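Fibronectin type III domain-containing protein (Simiduia agarivorans, PDB 6P2K) probably hydrolyses beta-1,4-glucan backbones such as that of xyloglucan, as a glycoside hydrolase family 74 enzyme built from seven-bladed beta-propellers. Local coordinates at residues G441-S446 and R478-R483; V524-S529 and Y534-I539; E580-F585 and T654-N659. All blocks are in the same frame, centred on the assembly; numbering follows the deposited sequence.

Contact 1 of 3, residues G441-S446 and R478-R483; sequences GGFNLS and RLWAKR
The apolar part of this contact is made by F443 and L445, which reach from the loop before strand 447-456 to W480 on strand 478-483. L445 lays its methyl CD1 over one face of the indole, 3.8 Å from the centroid of the six-membered ring and 15° off the normal, a CH-pi contact. Its second methyl, CD2, lies 3.8 Å from W480 CZ2. F443 meets the same indole differently, edge against edge, with its CE2 4.0 Å from W480 CZ2. The phenyl ring arrives there because CG of F443 stands anti to the backbone N (chi1 177°), which sends the ring toward the strand.

The charged part is R478, whose chain runs extended from CG to NE and ends beside the same phenyl ring. CZ of F443 sits over the centre of one guanidinium face, 3.6 Å from R478 CZ, with the two planes 55° apart, so the groups are not stacked flat. The guanidinium is held by a salt bridge from NH1 to E495, and NH2 makes a weak hydrogen bond to the carbonyl O of G319 of a second subunit.

Strand 478-483 is an inner strand of its four-stranded antiparallel blade, between strands 459-467 and 493-496; W480 also touches W493 and E495 of the latter, and D318 of the second subunit packs on F443.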
ATOM      1  N   GLY B 441      -6.116  -3.976  26.354  1.00 35.08           N
ATOM      2  CA  GLY B 441      -7.330  -3.828  27.139  1.00 35.58           C
ATOM      3  C   GLY B 441      -7.540  -4.917  28.167  1.00 35.14           C
ATOM      4  O   GLY B 441      -8.686  -5.289  28.444  1.00 37.01           O
ATOM      5  N   GLY B 442      -6.460  -5.445  28.740  1.00 33.59           N
ATOM      6  CA  GLY B 442      -6.575  -6.510  29.717  1.00 33.42           C
ATOM      7  C   GLY B 442      -7.014  -7.849  29.168  1.00 30.48           C
ATOM      8  O   GLY B 442      -7.377  -8.733  29.950  1.00 34.22           O
ATOM      9  N   PHE B 443      -6.991  -8.031  27.849  1.00 19.94           N
ATOM     10  CA  PHE B 443      -7.398  -9.279  27.209  1.00 20.64           C
ATOM     11  C   PHE B 443      -6.131 -10.016  26.788  1.00 20.89           C
ATOM     12  O   PHE B 443      -5.474  -9.638  25.814  1.00 17.76           O
ATOM     13  CB  PHE B 443      -8.317  -8.991  26.023  1.00 27.03           C
ATOM     14  CG  PHE B 443      -8.735 -10.212  25.257  1.00 26.29           C
ATOM     15  CD1 PHE B 443      -9.249 -11.318  25.912  1.00 27.58           C
ATOM     16  CD2 PHE B 443      -8.636 -10.241  23.876  1.00 27.93           C
ATOM     17  CE1 PHE B 443      -9.643 -12.440  25.202  1.00 29.92           C
ATOM     18  CE2 PHE B 443      -9.023 -11.356  23.160  1.00 29.08           C
ATOM     19  CZ  PHE B 443      -9.530 -12.458  23.823  1.00 30.10           C
ATOM     20  N   ASN B 444      -5.782 -11.065  27.532  1.00 12.23           N
ATOM     21  CA  ASN B 444      -4.548 -11.807  27.315  1.00 20.32           C
ATOM     22  C   ASN B 444      -4.863 -13.273  27.058  1.00 18.96           C
ATOM     23  O   ASN B 444      -5.599 -13.897  27.828  1.00 20.98           O
ATOM     24  CB  ASN B 444      -3.611 -11.668  28.518  1.00 22.02           C
ATOM     25  CG  ASN B 444      -3.236 -10.224  28.801  1.00 25.57           C
ATOM     26  OD1 ASN B 444      -2.684  -9.531  27.945  1.00 24.09           O
ATOM     27  ND2 ASN B 444      -3.525  -9.769  30.008  1.00 28.38           N
ATOM     28  N   LEU B 445      -4.297 -13.818  25.983  1.00 16.05           N
ATOM     29  CA  LEU B 445      -4.529 -15.213  25.608  1.00 18.04           C
ATOM     30  C   LEU B 445      -3.483 -16.099  26.288  1.00 19.00           C
ATOM     31  O   LEU B 445      -2.559 -16.627  25.667  1.00 15.83           O
ATOM     32  CB  LEU B 445      -4.491 -15.366  24.092  1.00 18.66           C
ATOM     33  CG  LEU B 445      -5.473 -14.507  23.294  1.00 19.68           C
ATOM     34  CD1 LEU B 445      -5.179 -14.599  21.804  1.00 10.53           C
ATOM     35  CD2 LEU B 445      -6.906 -14.927  23.589  1.00 17.01           C
ATOM     36  N   SER B 446      -3.655 -16.269  27.598  1.00 17.39           N
ATOM     37  CA  SER B 446      -2.641 -16.895  28.438  1.00 17.84           C
ATOM     38  C   SER B 446      -2.758 -18.416  28.524  1.00 18.94           C
ATOM     39  O   SER B 446      -1.903 -19.044  29.159  1.00 15.76           O
ATOM     40  CB  SER B 446      -2.690 -16.294  29.847  1.00 20.24           C
ATOM     41  OG  SER B 446      -4.020 -16.036  30.253  1.00 28.95           O
ATOM     42  N   ARG B 478     -12.063 -20.545  22.049  1.00 18.68           N
ATOM     43  CA  ARG B 478     -11.894 -19.582  20.968  1.00 21.34           C
ATOM     44  C   ARG B 478     -10.964 -20.183  19.926  1.00 23.09           C
ATOM     45  O   ARG B 478      -9.909 -20.724  20.273  1.00 19.48           O
ATOM     46  CB  ARG B 478     -11.297 -18.257  21.456  1.00 20.56           C
ATOM     47  CG  ARG B 478     -12.055 -17.530  22.538  1.00 23.03           C
ATOM     48  CD  ARG B 478     -11.281 -16.271  22.902  1.00 23.94           C
ATOM     49  NE  ARG B 478     -11.909 -15.486  23.958  1.00 30.52           N
ATOM     50  CZ  ARG B 478     -12.605 -14.373  23.744  1.00 32.58           C
ATOM     51  NH1 ARG B 478     -12.772 -13.918  22.509  1.00 29.58           N
ATOM     52  NH2 ARG B 478     -13.134 -13.715  24.766  1.00 32.04           N
ATOM     53  N   LEU B 479     -11.338 -20.066  18.656  1.00 18.44           N
ATOM     54  CA  LEU B 479     -10.528 -20.564  17.555  1.00 16.26           C
ATOM     55  C   LEU B 479      -9.796 -19.392  16.907  1.00 17.80           C
ATOM     56  O   LEU B 479     -10.432 -18.473  16.380  1.00 15.47           O
ATOM     57  CB  LEU B 479     -11.400 -21.293  16.533  1.00 19.02           C
ATOM     58  CG  LEU B 479     -10.690 -21.905  15.327  1.00 19.54           C
ATOM     59  CD1 LEU B 479      -9.845 -23.101  15.751  1.00 19.63           C
ATOM     60  CD2 LEU B 479     -11.711 -22.302  14.279  1.00 19.06           C
ATOM     61  N   TRP B 480      -8.465 -19.418  16.960  1.00 15.59           N
ATOM     62  CA  TRP B 480      -7.630 -18.395  16.350  1.00 14.63           C
ATOM     63  C   TRP B 480      -6.826 -18.994  15.202  1.00 18.48           C
ATOM     64  O   TRP B 480      -6.530 -20.193  15.187  1.00 15.90           O
ATOM     65  CB  TRP B 480      -6.679 -17.764  17.374  1.00 11.85           C
ATOM     66  CG  TRP B 480      -7.378 -17.020  18.476  1.00 15.04           C
ATOM     67  CD1 TRP B 480      -8.043 -17.562  19.539  1.00 15.04           C
ATOM     68  CD2 TRP B 480      -7.471 -15.597  18.626  1.00 14.60           C
ATOM     69  NE1 TRP B 480      -8.550 -16.564  20.339  1.00 18.27           N
ATOM     70  CE2 TRP B 480      -8.212 -15.350  19.800  1.00 16.99           C
ATOM     71  CE3 TRP B 480      -7.002 -14.508  17.880  1.00 15.91           C
ATOM     72  CZ2 TRP B 480      -8.493 -14.060  20.247  1.00 13.18           C
ATOM     73  CZ3 TRP B 480      -7.282 -13.227  18.323  1.00 14.97           C
ATOM     74  CH2 TRP B 480      -8.024 -13.014  19.496  1.00 17.12           C
ATOM     75  N   ALA B 481      -6.471 -18.141  14.242  1.00 17.40           N
ATOM     76  CA  ALA B 481      -5.761 -18.571  13.044  1.00 17.00           C
ATOM     77  C   ALA B 481      -4.681 -17.561  12.693  1.00 18.78           C
ATOM     78  O   ALA B 481      -4.935 -16.351  12.705  1.00 21.27           O
ATOM     79  CB  ALA B 481      -6.727 -18.736  11.867  1.00 15.07           C
ATOM     80  N   LYS B 482      -3.482 -18.052  12.375  1.00 18.06           N
ATOM     81  CA  LYS B 482      -2.379 -17.204  11.928  1.00 21.35           C
ATOM     82  C   LYS B 482      -1.871 -17.729  10.593  1.00 21.17           C
ATOM     83  O   LYS B 482      -1.269 -18.807  10.533  1.00 19.33           O
ATOM     84  CB  LYS B 482      -1.241 -17.157  12.949  1.00 22.09           C
ATOM     85  CG  LYS B 482       0.070 -16.633  12.348  1.00 20.43           C
ATOM     86  CD  LYS B 482       1.173 -16.499  13.382  1.00 18.64           C
ATOM     87  CE  LYS B 482       0.934 -15.299  14.289  1.00 19.43           C
ATOM     88  NZ  LYS B 482       2.037 -15.118  15.282  1.00 15.34           N
ATOM     89  N   ARG B 483      -2.108 -16.968   9.529  1.00 19.42           N
ATOM     90  CA  ARG B 483      -1.575 -17.329   8.225  1.00 20.21           C
ATOM     91  C   ARG B 483      -0.072 -17.091   8.203  1.00 20.27           C
ATOM     92  O   ARG B 483       0.400 -15.998   8.528  1.00 18.37           O
ATOM     93  CB  ARG B 483      -2.267 -16.520   7.130  1.00 22.38           C
ATOM     94  CG  ARG B 483      -3.685 -16.982   6.843  1.00 25.57           C
ATOM     95  CD  ARG B 483      -4.462 -15.932   6.065  1.00 34.02           C
ATOM     96  NE  ARG B 483      -4.933 -14.852   6.930  1.00 37.90           N
ATOM     97  CZ  ARG B 483      -5.903 -14.004   6.604  1.00 37.24           C
ATOM     98  NH1 ARG B 483      -6.512 -14.117   5.429  1.00 28.80           N
ATOM     99  NH2 ARG B 483      -6.267 -13.049   7.453  1.00 36.56           N
TER

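Contact 2 of 3, residues V524-S529 and Y534-I539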
ATOM      1  N   VAL B 524     -10.946 -28.375   9.546  1.00 20.67           N
ATOM      2  CA  VAL B 524     -10.488 -28.348  10.933  1.00 19.26           C
ATOM      3  C   VAL B 524     -11.622 -28.806  11.841  1.00 20.54           C
ATOM      4  O   VAL B 524     -12.753 -28.324  11.717  1.00 21.35           O
ATOM      5  CB  VAL B 524     -10.004 -26.943  11.350  1.00 15.86           C
ATOM      6  CG1 VAL B 524      -9.379 -26.990  12.739  1.00 16.80           C
ATOM      7  CG2 VAL B 524      -9.012 -26.384  10.329  1.00 15.51           C
ATOM      8  N   PHE B 525     -11.315 -29.725  12.760  1.00 18.90           N
ATOM      9  CA  PHE B 525     -12.258 -30.215  13.757  1.00 18.80           C
ATOM     10  C   PHE B 525     -11.926 -29.631  15.126  1.00 22.43           C
ATOM     11  O   PHE B 525     -10.763 -29.349  15.431  1.00 22.00           O
ATOM     12  CB  PHE B 525     -12.231 -31.744  13.859  1.00 18.92           C
ATOM     13  CG  PHE B 525     -12.664 -32.454  12.609  1.00 21.25           C
ATOM     14  CD1 PHE B 525     -14.001 -32.741  12.387  1.00 18.23           C
ATOM     15  CD2 PHE B 525     -11.729 -32.860  11.669  1.00 21.35           C
ATOM     16  CE1 PHE B 525     -14.401 -33.404  11.238  1.00 22.55           C
ATOM     17  CE2 PHE B 525     -12.122 -33.527  10.520  1.00 18.97           C
ATOM     18  CZ  PHE B 525     -13.458 -33.797  10.302  1.00 19.67           C
ATOM     19  N   MET B 526     -12.956 -29.473  15.958  1.00 19.96           N
ATOM     20  CA  MET B 526     -12.778 -28.998  17.323  1.00 20.00           C
ATOM     21  C   MET B 526     -13.944 -29.488  18.175  1.00 19.28           C
ATOM     22  O   MET B 526     -15.074 -29.596  17.693  1.00 20.61           O
ATOM     23  CB  MET B 526     -12.680 -27.468  17.377  1.00 17.58           C
ATOM     24  CG  MET B 526     -13.928 -26.747  16.873  1.00 18.83           C
ATOM     25  SD  MET B 526     -13.555 -25.322  15.822  1.00 26.02           S
ATOM     26  CE  MET B 526     -12.896 -26.134  14.361  1.00 22.68           C
ATOM     27  N   PHE B 527     -13.661 -29.790  19.442  1.00 19.07           N
ATOM     28  CA  PHE B 527     -14.683 -30.246  20.380  1.00 16.45           C
ATOM     29  C   PHE B 527     -14.814 -29.216  21.494  1.00 18.56           C
ATOM     30  O   PHE B 527     -13.877 -29.011  22.269  1.00 21.83           O
ATOM     31  CB  PHE B 527     -14.358 -31.627  20.949  1.00 14.34           C
ATOM     32  CG  PHE B 527     -15.568 -32.375  21.458  1.00 16.00           C
ATOM     33  CD1 PHE B 527     -16.259 -31.932  22.579  1.00 17.43           C
ATOM     34  CD2 PHE B 527     -16.024 -33.508  20.804  1.00 17.11           C
ATOM     35  CE1 PHE B 527     -17.382 -32.613  23.040  1.00 18.68           C
ATOM     36  CE2 PHE B 527     -17.136 -34.196  21.257  1.00 18.50           C
ATOM     37  CZ  PHE B 527     -17.821 -33.747  22.378  1.00 18.64           C
ATOM     38  N   SER B 528     -15.978 -28.581  21.568  1.00 15.38           N
ATOM     39  CA  SER B 528     -16.285 -27.597  22.598  1.00 18.00           C
ATOM     40  C   SER B 528     -16.803 -28.337  23.827  1.00 18.52           C
ATOM     41  O   SER B 528     -17.864 -28.963  23.778  1.00 19.94           O
ATOM     42  CB  SER B 528     -17.311 -26.588  22.084  1.00 16.77           C
ATOM     43  OG  SER B 528     -17.501 -25.539  23.012  1.00 19.02           O
ATOM     44  N   SER B 529     -16.050 -28.265  24.923  1.00 22.00           N
ATOM     45  CA  SER B 529     -16.347 -29.050  26.116  1.00 18.55           C
ATOM     46  C   SER B 529     -17.772 -28.817  26.594  1.00 19.56           C
ATOM     47  O   SER B 529     -18.193 -27.675  26.811  1.00 20.11           O
ATOM     48  CB  SER B 529     -15.353 -28.709  27.229  1.00 19.50           C
ATOM     49  OG  SER B 529     -14.066 -29.213  26.921  1.00 20.47           O
ATOM     50  N   TYR B 534     -17.497 -29.614  16.415  1.00 17.09           N
ATOM     51  CA  TYR B 534     -17.775 -28.657  15.359  1.00 20.82           C
ATOM     52  C   TYR B 534     -16.671 -28.724  14.315  1.00 23.29           C
ATOM     53  O   TYR B 534     -15.576 -29.236  14.564  1.00 21.63           O
ATOM     54  CB  TYR B 534     -17.914 -27.234  15.916  1.00 19.89           C
ATOM     55  CG  TYR B 534     -19.068 -27.107  16.881  1.00 20.82           C
ATOM     56  CD1 TYR B 534     -18.962 -27.574  18.187  1.00 18.83           C
ATOM     57  CD2 TYR B 534     -20.272 -26.542  16.482  1.00 19.72           C
ATOM     58  CE1 TYR B 534     -20.021 -27.476  19.067  1.00 19.42           C
ATOM     59  CE2 TYR B 534     -21.332 -26.434  17.359  1.00 19.59           C
ATOM     60  CZ  TYR B 534     -21.203 -26.909  18.646  1.00 22.32           C
ATOM     61  OH  TYR B 534     -22.257 -26.807  19.524  1.00 29.20           O
ATOM     62  N   MET B 535     -16.980 -28.206  13.132  1.00 24.85           N
ATOM     63  CA  MET B 535     -16.115 -28.360  11.974  1.00 24.58           C
ATOM     64  C   MET B 535     -16.040 -27.044  11.218  1.00 20.51           C
ATOM     65  O   MET B 535     -17.062 -26.391  10.999  1.00 18.83           O
ATOM     66  CB  MET B 535     -16.641 -29.472  11.057  1.00 26.28           C
ATOM     67  CG  MET B 535     -15.848 -29.683   9.785  1.00 28.71           C
ATOM     68  SD  MET B 535     -16.359 -31.186   8.928  1.00 31.04           S
ATOM     69  CE  MET B 535     -17.949 -30.686   8.271  1.00 28.09           C
ATOM     70  N   VAL B 536     -14.829 -26.651  10.843  1.00 23.04           N
ATOM     71  CA  VAL B 536     -14.612 -25.621   9.836  1.00 22.70           C
ATOM     72  C   VAL B 536     -14.355 -26.353   8.527  1.00 23.32           C
ATOM     73  O   VAL B 536     -13.300 -26.972   8.346  1.00 24.44           O
ATOM     74  CB  VAL B 536     -13.453 -24.690  10.208  1.00 22.71           C
ATOM     75  CG1 VAL B 536     -13.145 -23.747   9.052  1.00 24.10           C
ATOM     76  CG2 VAL B 536     -13.795 -23.900  11.468  1.00 22.71           C
ATOM     77  N   GLU B 537     -15.333 -26.309   7.622  1.00 23.93           N
ATOM     78  CA  GLU B 537     -15.242 -27.095   6.395  1.00 27.69           C
ATOM     79  C   GLU B 537     -14.048 -26.669   5.548  1.00 25.36           C
ATOM     80  O   GLU B 537     -13.328 -27.515   5.005  1.00 23.19           O
ATOM     81  CB  GLU B 537     -16.542 -26.964   5.600  1.00 35.25           C
ATOM     82  CG  GLU B 537     -16.499 -27.597   4.221  1.00 46.17           C
ATOM     83  CD  GLU B 537     -16.795 -29.083   4.262  1.00 54.59           C
ATOM     84  OE1 GLU B 537     -16.267 -29.824   3.402  1.00 56.81           O
ATOM     85  OE2 GLU B 537     -17.557 -29.508   5.158  1.00 58.50           O
ATOM     86  N   ASP B 538     -13.820 -25.362   5.431  1.00 22.89           N
ATOM     87  CA  ASP B 538     -12.698 -24.836   4.658  1.00 22.70           C
ATOM     88  C   ASP B 538     -12.231 -23.566   5.354  1.00 20.32           C
ATOM     89  O   ASP B 538     -12.952 -22.564   5.358  1.00 18.07           O
ATOM     90  CB  ASP B 538     -13.105 -24.558   3.212  1.00 26.39           C
ATOM     91  CG  ASP B 538     -11.924 -24.190   2.329  1.00 31.82           C
ATOM     92  OD1 ASP B 538     -11.173 -23.253   2.678  1.00 34.19           O
ATOM     93  OD2 ASP B 538     -11.745 -24.841   1.279  1.00 38.21           O
ATOM     94  N   ILE B 539     -11.032 -23.606   5.939  1.00 18.07           N
ATOM     95  CA  ILE B 539     -10.568 -22.464   6.714  1.00 19.27           C
ATOM     96  C   ILE B 539     -10.217 -21.279   5.820  1.00 23.42           C
ATOM     97  O   ILE B 539     -10.275 -20.129   6.271  1.00 22.69           O
ATOM     98  CB  ILE B 539      -9.378 -22.868   7.603  1.00 21.80           C
ATOM     99  CG1 ILE B 539      -9.021 -21.724   8.554  1.00 22.33           C
ATOM    100  CG2 ILE B 539      -8.181 -23.276   6.747  1.00 19.62           C
ATOM    101  CD1 ILE B 539      -7.966 -22.074   9.555  1.00 24.07           C
TER
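V524-S529 and Y534-I539 lie on a beta hairpin, strands 524-528 and 532-536, the two middle strands of a four-stranded antiparallel propeller blade, with strand 511-516 flanking one and strand 555-559 the other. The strand segments run at 155° to each other. V524 with V536 and M526 with Y534 are hydrogen-bonded pairs, and F525 with M535 is the non-hydrogen-bonded pair between them. Each hydrogen-bonded pair closes with two backbone bonds; Y534 N to M526 O is 2.7 Å and nearly straight at 176°, and V536 N to V524 O is 2.8 Å. Between them, CA of M535 approaches V524 O at 3.4 Å as a CA-H...O contact.

On the face carrying V524, M526, Y534 and V536, M526 reaches diagonally across the hairpin: its chain, bent at chi2 and chi3, brings CE within 3.8 Å of V536 CG2, while its CG packs on Y534 CB. V514 of strand 511-516 touches both V524 and M526, and D513 of the same strand is a zinc ligand. Past the strand, D538 N-caps helix 539-547, its OD1 accepting from R541 N, and I539 in the first turn touches V524.

The other face carries F525 and M535, whose side chains lie side by side and both touch I557. Theirs is a Met-aromatic contact: M535 SD lies 3.8 Å from F525 CE1 and obliquely placed, 45° off the ring normal.

Contact 3 of 3, residues E580-F585 and T654-N659; sequences EKVVFF and TDEGQN
A type I' turn, D655 to Q658, in the loop between strands 648-653 and 661-664 brings E656 against strand 582-588 of the preceding sheet. CZ of F584 meets the glutamate along its length, at 4.0 Å from E656 CB and 3.9 Å from E656 OE2. Ring and carboxylate planes stand 81° apart, and the two side chains cross at about a right angle. The turn's backbone joins in as well: E656 O lies at the ring edge, near its plane, 3.8 Å from F584 CE2. Chi1 of -63° sets CG of E656 opposite its carbonyl carbon, and the extended chain beyond carries OE2 to 3.9 Å from V582 CG1.

In propeller terms this is contact between adjacent sheets, a hairpin turn of one meeting a strand of the next. The carboxylate is not left among apolar groups alone, since OE2 forms a salt bridge with R596 on strand 593-599 and OE1 a weak hydrogen bond with H576. Replacing E656 by an alanine is likely to leave R596 without this acidic mate and to open a gap beside CZ of F584 and CG1 of V582.

Within the turn, positive phi at both E656 and G657 suits type I'. D655 ties its far end with both carboxylate oxygens: OD2 receives N659 ND2 through its syn lone pair at 2.9 Å, and OD1 receives N659 N at 3.0 Å.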
ATOM      1  N   GLU B 580     -11.530 -38.036   4.740  1.00 22.80           N
ATOM      2  CA  GLU B 580     -11.956 -36.877   5.515  1.00 26.25           C
ATOM      3  C   GLU B 580     -13.373 -37.016   6.058  1.00 27.15           C
ATOM      4  O   GLU B 580     -13.792 -36.168   6.852  1.00 28.40           O
ATOM      5  CB  GLU B 580     -11.821 -35.595   4.685  1.00 29.62           C
ATOM      6  CG  GLU B 580     -12.793 -35.443   3.529  1.00 33.24           C
ATOM      7  CD  GLU B 580     -12.582 -34.136   2.772  1.00 35.92           C
ATOM      8  OE1 GLU B 580     -12.056 -34.179   1.639  1.00 39.41           O
ATOM      9  OE2 GLU B 580     -12.930 -33.063   3.313  1.00 34.11           O
ATOM     10  N   LYS B 581     -14.105 -38.064   5.678  1.00 27.08           N
ATOM     11  CA  LYS B 581     -15.433 -38.328   6.222  1.00 28.84           C
ATOM     12  C   LYS B 581     -15.410 -39.128   7.519  1.00 25.15           C
ATOM     13  O   LYS B 581     -16.481 -39.451   8.041  1.00 29.75           O
ATOM     14  CB  LYS B 581     -16.298 -39.081   5.206  1.00 37.39           C
ATOM     15  CG  LYS B 581     -16.532 -38.366   3.890  1.00 43.41           C
ATOM     16  CD  LYS B 581     -17.359 -39.244   2.968  1.00 50.48           C
ATOM     17  CE  LYS B 581     -18.197 -38.423   2.009  1.00 58.10           C
ATOM     18  NZ  LYS B 581     -17.435 -38.068   0.784  1.00 63.67           N
ATOM     19  N   VAL B 582     -14.235 -39.474   8.042  1.00 25.29           N
ATOM     20  CA  VAL B 582     -14.123 -40.280   9.251  1.00 23.02           C
ATOM     21  C   VAL B 582     -13.227 -39.550  10.238  1.00 22.36           C
ATOM     22  O   VAL B 582     -12.168 -39.035   9.859  1.00 19.24           O
ATOM     23  CB  VAL B 582     -13.570 -41.690   8.957  1.00 24.10           C
ATOM     24  CG1 VAL B 582     -13.342 -42.454  10.251  1.00 21.32           C
ATOM     25  CG2 VAL B 582     -14.528 -42.454   8.056  1.00 25.23           C
ATOM     26  N   VAL B 583     -13.653 -39.497  11.499  1.00 21.33           N
ATOM     27  CA  VAL B 583     -12.898 -38.843  12.560  1.00 19.81           C
ATOM     28  C   VAL B 583     -13.041 -39.661  13.837  1.00 21.92           C
ATOM     29  O   VAL B 583     -14.112 -40.207  14.124  1.00 24.20           O
ATOM     30  CB  VAL B 583     -13.365 -37.385  12.771  1.00 20.65           C
ATOM     31  CG1 VAL B 583     -14.803 -37.337  13.272  1.00 21.19           C
ATOM     32  CG2 VAL B 583     -12.435 -36.654  13.726  1.00 17.89           C
ATOM     33  N   PHE B 584     -11.949 -39.765  14.589  1.00 20.66           N
ATOM     34  CA  PHE B 584     -11.942 -40.393  15.900  1.00 21.12           C
ATOM     35  C   PHE B 584     -11.590 -39.351  16.953  1.00 22.27           C
ATOM     36  O   PHE B 584     -10.984 -38.320  16.653  1.00 18.83           O
ATOM     37  CB  PHE B 584     -10.933 -41.551  15.981  1.00 20.26           C
ATOM     38  CG  PHE B 584     -11.035 -42.538  14.854  1.00 20.96           C
ATOM     39  CD1 PHE B 584     -10.344 -42.332  13.668  1.00 21.45           C
ATOM     40  CD2 PHE B 584     -11.799 -43.684  14.987  1.00 22.69           C
ATOM     41  CE1 PHE B 584     -10.426 -43.244  12.631  1.00 22.49           C
ATOM     42  CE2 PHE B 584     -11.889 -44.599  13.952  1.00 23.23           C
ATOM     43  CZ  PHE B 584     -11.200 -44.378  12.773  1.00 22.17           C
ATOM     44  N   PHE B 585     -11.974 -39.631  18.196  1.00 21.50           N
ATOM     45  CA  PHE B 585     -11.519 -38.815  19.314  1.00 21.91           C
ATOM     46  C   PHE B 585     -11.672 -39.609  20.600  1.00 22.39           C
ATOM     47  O   PHE B 585     -12.453 -40.562  20.677  1.00 21.58           O
ATOM     48  CB  PHE B 585     -12.268 -37.474  19.399  1.00 21.41           C
ATOM     49  CG  PHE B 585     -13.723 -37.591  19.776  1.00 22.85           C
ATOM     50  CD1 PHE B 585     -14.684 -37.855  18.814  1.00 23.38           C
ATOM     51  CD2 PHE B 585     -14.133 -37.387  21.084  1.00 22.38           C
ATOM     52  CE1 PHE B 585     -16.022 -37.938  19.152  1.00 24.38           C
ATOM     53  CE2 PHE B 585     -15.470 -37.474  21.427  1.00 24.43           C
ATOM     54  CZ  PHE B 585     -16.415 -37.750  20.460  1.00 25.52           C
ATOM     55  N   THR B 654      -6.368 -52.292  13.814  1.00 27.61           N
ATOM     56  CA  THR B 654      -6.145 -52.077  12.390  1.00 27.43           C
ATOM     57  C   THR B 654      -7.436 -52.128  11.584  1.00 28.24           C
ATOM     58  O   THR B 654      -7.384 -52.201  10.352  1.00 32.76           O
ATOM     59  CB  THR B 654      -5.150 -53.101  11.841  1.00 37.13           C
ATOM     60  OG1 THR B 654      -5.628 -54.429  12.108  1.00 37.60           O
ATOM     61  CG2 THR B 654      -3.784 -52.919  12.487  1.00 35.15           C
ATOM     62  N   ASP B 655      -8.593 -52.082  12.242  1.00 28.25           N
ATOM     63  CA  ASP B 655      -9.884 -52.069  11.558  1.00 29.13           C
ATOM     64  C   ASP B 655     -10.785 -50.988  12.143  1.00 31.96           C
ATOM     65  O   ASP B 655     -11.963 -51.210  12.431  1.00 36.57           O
ATOM     66  CB  ASP B 655     -10.556 -53.444  11.607  1.00 32.01           C
ATOM     67  CG  ASP B 655     -10.726 -53.977  13.022  1.00 36.30           C
ATOM     68  OD1 ASP B 655     -10.346 -53.282  13.988  1.00 38.55           O
ATOM     69  OD2 ASP B 655     -11.244 -55.106  13.164  1.00 38.97           O
ATOM     70  N   GLU B 656     -10.223 -49.791  12.320  1.00 32.67           N
ATOM     71  CA  GLU B 656     -10.974 -48.602  12.730  1.00 32.00           C
ATOM     72  C   GLU B 656     -11.744 -48.818  14.031  1.00 29.31           C
ATOM     73  O   GLU B 656     -12.848 -48.294  14.205  1.00 28.10           O
ATOM     74  CB  GLU B 656     -11.922 -48.141  11.617  1.00 34.38           C
ATOM     75  CG  GLU B 656     -11.206 -47.713  10.344  1.00 39.55           C
ATOM     76  CD  GLU B 656     -12.026 -46.756   9.494  1.00 42.84           C
ATOM     77  OE1 GLU B 656     -11.600 -46.464   8.355  1.00 41.35           O
ATOM     78  OE2 GLU B 656     -13.094 -46.300   9.960  1.00 43.06           O
ATOM     79  N   GLY B 657     -11.177 -49.592  14.954  1.00 28.45           N
ATOM     80  CA  GLY B 657     -11.748 -49.743  16.275  1.00 26.85           C
ATOM     81  C   GLY B 657     -12.735 -50.875  16.448  1.00 29.95           C
ATOM     82  O   GLY B 657     -13.355 -50.968  17.514  1.00 32.06           O
ATOM     83  N   GLN B 658     -12.911 -51.736  15.443  1.00 29.06           N
ATOM     84  CA  GLN B 658     -13.804 -52.879  15.616  1.00 32.25           C
ATOM     85  C   GLN B 658     -13.204 -53.909  16.566  1.00 34.16           C
ATOM     86  O   GLN B 658     -13.917 -54.486  17.395  1.00 39.15           O
ATOM     87  CB  GLN B 658     -14.123 -53.515  14.265  1.00 32.22           C
ATOM     88  CG  GLN B 658     -14.957 -52.637  13.350  1.00 36.82           C
ATOM     89  CD  GLN B 658     -15.218 -53.282  12.007  1.00 38.93           C
ATOM     90  OE1 GLN B 658     -15.262 -54.505  11.890  1.00 41.37           O
ATOM     91  NE2 GLN B 658     -15.391 -52.458  10.980  1.00 39.97           N
ATOM     92  N   ASN B 659     -11.896 -54.145  16.467  1.00 32.07           N
ATOM     93  CA  ASN B 659     -11.199 -55.103  17.315  1.00 35.90           C
ATOM     94  C   ASN B 659      -9.873 -54.506  17.763  1.00 32.87           C
ATOM     95  O   ASN B 659      -9.179 -53.862  16.971  1.00 34.21           O
ATOM     96  CB  ASN B 659     -10.954 -56.422  16.578  1.00 32.87           C
ATOM     97  CG  ASN B 659     -12.241 -57.118  16.187  1.00 38.02           C
ATOM     98  OD1 ASN B 659     -12.848 -57.823  16.993  1.00 42.60           O
ATOM     99  ND2 ASN B 659     -12.661 -56.930  14.943  1.00 36.70           N
TER

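The three contacts follow one another along the chain, each closing before the next opens, and step through successive antiparallel sheets of the propeller architecture. Contact 1 and contact 2 have centres about 17 Å apart and meet directly: L479 CD2 packs on V536 CG2 at 3.8 Å, and A481 lies against I539. Contacts 2 and 3, about 18 Å between centres, are joined by F527 and F585, whose rings meet with planes at about 45°. Contacts 1 and 3 do not touch, their centres being about 32 Å apart. Contact 2 is the hairpin within one blade, while F527 and L479 extend the hydrophobic packing from blade to blade on its two sides.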